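Local coordinates for hydrogenase expression/formation protein HypE (Desulfovibrio vulgaris subsp. vulgaris, PDB 2Z1U) that binds ATP and magnesium and probably acts in the maturation of hydrogenases, at residues 21-24 / 25-29. Numbering follows the deposited sequence.
With ATP (adenosine-5'-triphosphate), chain D.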
loop_
_atom_site.group_PDB
_atom_site.type_symbol
_atom_site.label_atom_id
_atom_site.label_comp_id
_atom_site.label_asym_id
_atom_site.label_seq_id
_atom_site.Cartn_x
_atom_site.Cartn_y
_atom_site.Cartn_z
ATOM N N ARG A 21 -21.043 -2.992 -3.094
ATOM C CA ARG A 21 -21.823 -1.749 -3.141
ATOM C C ARG A 21 -21.003 -0.530 -2.677
ATOM O O ARG A 21 -20.959 0.501 -3.356
ATOM C CB ARG A 21 -23.088 -1.907 -2.295
ATOM C CG ARG A 21 -24.137 -0.847 -2.535
ATOM C CD ARG A 21 -25.575 -1.333 -2.215
ATOM N NE ARG A 21 -25.738 -1.961 -0.895
ATOM C CZ ARG A 21 -25.579 -1.347 0.282
ATOM N NH1 ARG A 21 -25.209 -0.068 0.348
ATOM N NH2 ARG A 21 -25.766 -2.026 1.408
ATOM N N LEU A 22 -20.349 -0.654 -1.525
ATOM C CA LEU A 22 -19.481 0.412 -1.017
ATOM C C LEU A 22 -18.429 0.782 -2.069
ATOM O O LEU A 22 -18.231 1.954 -2.363
ATOM C CB LEU A 22 -18.775 -0.034 0.259
ATOM C CG LEU A 22 -18.510 0.893 1.451
ATOM C CD1 LEU A 22 -17.235 0.474 2.121
ATOM C CD2 LEU A 22 -18.513 2.404 1.155
ATOM N N ILE A 23 -17.767 -0.232 -2.632
ATOM C CA ILE A 23 -16.724 -0.028 -3.636
ATOM C C ILE A 23 -17.271 0.710 -4.869
ATOM O O ILE A 23 -16.708 1.723 -5.269
ATOM C CB ILE A 23 -16.034 -1.360 -4.033
ATOM C CG1 ILE A 23 -15.183 -1.885 -2.873
ATOM C CG2 ILE A 23 -15.173 -1.176 -5.281
ATOM C CD1 ILE A 23 -14.684 -3.331 -3.084
ATOM N N SER A 24 -18.368 0.224 -5.459
ATOM C CA SER A 24 -18.944 0.904 -6.630
ATOM C C SER A 24 -19.570 2.261 -6.333
ATOM O O SER A 24 -19.331 3.229 -7.055
ATOM C CB SER A 24 -19.932 0.006 -7.397
ATOM O OG SER A 24 -19.200 -1.004 -8.100
ATOM N N ASP A 25 -20.368 2.340 -5.274
ATOM C CA ASP A 25 -21.176 3.537 -5.032
ATOM C C ASP A 25 -20.406 4.671 -4.369
ATOM O O ASP A 25 -20.805 5.825 -4.474
ATOM C CB ASP A 25 -22.426 3.204 -4.216
ATOM C CG ASP A 25 -23.369 2.240 -4.934
ATOM O OD1 ASP A 25 -23.128 1.877 -6.111
ATOM O OD2 ASP A 25 -24.362 1.839 -4.302
ATOM N N LEU A 26 -19.315 4.352 -3.675
ATOM C CA LEU A 26 -18.537 5.396 -3.021
ATOM C C LEU A 26 -17.186 5.619 -3.679
ATOM O O LEU A 26 -16.934 6.698 -4.222
ATOM C CB LEU A 26 -18.355 5.118 -1.522
ATOM C CG LEU A 26 -17.546 6.171 -0.741
ATOM C CD1 LEU A 26 -18.236 7.539 -0.743
ATOM C CD2 LEU A 26 -17.281 5.704 0.674
ATOM N N PHE A 27 -16.326 4.602 -3.627
ATOM C CA PHE A 27 -14.935 4.745 -4.074
ATOM C C PHE A 27 -14.835 5.025 -5.572
ATOM O O PHE A 27 -14.234 6.023 -5.966
ATOM C CB PHE A 27 -14.085 3.528 -3.672
ATOM C CG PHE A 27 -13.950 3.347 -2.183
ATOM C CD1 PHE A 27 -13.303 4.311 -1.398
ATOM C CD2 PHE A 27 -14.443 2.201 -1.561
ATOM C CE1 PHE A 27 -13.176 4.144 -0.015
ATOM C CE2 PHE A 27 -14.320 2.027 -0.174
ATOM C CZ PHE A 27 -13.689 3.000 0.597
ATOM N N LEU A 28 -15.443 4.163 -6.394
ATOM C CA LEU A 28 -15.457 4.348 -7.851
ATOM C C LEU A 28 -16.118 5.651 -8.268
ATOM O O LEU A 28 -15.692 6.289 -9.232
ATOM C CB LEU A 28 -16.179 3.189 -8.553
ATOM C CG LEU A 28 -15.263 2.090 -9.074
ATOM C CD1 LEU A 28 -14.422 1.469 -7.942
ATOM C CD2 LEU A 28 -16.088 1.043 -9.817
ATOM N N ARG A 29 -17.159 6.044 -7.541
ATOM C CA ARG A 29 -17.877 7.271 -7.864
ATOM C C ARG A 29 -16.938 8.468 -7.763
ATOM O O ARG A 29 -16.859 9.287 -8.681
ATOM C CB ARG A 29 -19.086 7.446 -6.951
ATOM C CG ARG A 29 -20.094 8.469 -7.458
ATOM C CD ARG A 29 -21.321 8.530 -6.560
ATOM N NE ARG A 29 -21.178 9.608 -5.580
ATOM C CZ ARG A 29 -20.995 9.446 -4.269
ATOM N NH1 ARG A 29 -20.952 8.233 -3.728
ATOM N NH2 ARG A 29 -20.881 10.513 -3.489
HETATM P PG ATP D . -9.576 -9.612 -1.030
HETATM O O1G ATP D . -9.211 -8.201 -0.532
HETATM O O2G ATP D . -10.851 -10.107 -0.419
HETATM O O3G ATP D . -8.435 -10.617 -0.967
HETATM P PB ATP D . -9.282 -8.830 -3.821
HETATM O O1B ATP D . -8.137 -7.990 -3.218
HETATM O O2B ATP D . -8.963 -9.725 -4.979
HETATM O O3B ATP D . -9.986 -9.576 -2.591
HETATM P PA ATP D . -11.132 -6.698 -3.441
HETATM O O1A ATP D . -12.435 -7.328 -2.956
HETATM O O2A ATP D . -10.285 -6.177 -2.314
HETATM O O3A ATP D . -10.363 -7.785 -4.394
HETATM O "O5'" ATP D . -11.383 -5.597 -4.535
HETATM C "C5'" ATP D . -12.406 -5.726 -5.532
HETATM C "C4'" ATP D . -12.231 -4.570 -6.494
HETATM O "O4'" ATP D . -12.573 -3.372 -5.769
HETATM C "C3'" ATP D . -10.795 -4.405 -6.961
HETATM O "O3'" ATP D . -10.817 -3.999 -8.344
HETATM C "C2'" ATP D . -10.233 -3.260 -6.112
HETATM O "O2'" ATP D . -9.275 -2.513 -6.863
HETATM C "C1'" ATP D . -11.488 -2.421 -5.798
HETATM N N9 ATP D . -11.438 -1.749 -4.472
HETATM C C8 ATP D . -11.610 -2.307 -3.265
HETATM N N7 ATP D . -11.512 -1.371 -2.292
HETATM C C5 ATP D . -11.231 -0.211 -2.914
HETATM C C6 ATP D . -10.985 1.188 -2.488
HETATM N N6 ATP D . -10.990 1.493 -1.172
HETATM N N1 ATP D . -10.752 2.090 -3.435
HETATM C C2 ATP D . -10.724 1.816 -4.754
HETATM N N3 ATP D . -10.955 0.559 -5.203
HETATM C C4 ATP D . -11.207 -0.453 -4.332
#
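Ile23 and Phe27, one turn apart in helix 17-31, turn their side chains to the bound ATP. With CG anti to the carbonyl carbon (chi1 -64°), the Phe27 ring lies with one face against the adenine amino group, and ATP N6 sits 3.3 Å above the ring plane, over its centre. Ile23 meets the five-membered ring of the adenine and the ribose: its CD1 comes within 3.2 Å of ATP C8, and CG2 meets the ribose oxygen O4'. The same CG2 packs at 3.8 Å on Leu28 CD1, the two side chains crossing at a slant. On another side of the helix Leu22 and Leu26 run side by side in the same direction, CD2 to CD2 at 3.6 Å. Leu22 CD1 reaches Phe27 CE2. Leu26 also packs on helix 104-121. At 25-28 the helix widens into a pi-type turn: Leu28 N bonds almost straight to Ile23 O (3.0 Å), five residues back, while Leu26 N bonds to Leu22 O (2.9 Å). The nucleotide is hydrogen-bonded to Thr130 and to Thr222 of the second subunit. The arrangement is an apolar helix face lining the adenosine end of an ATP site shared between two subunits, in a PurM-like protein.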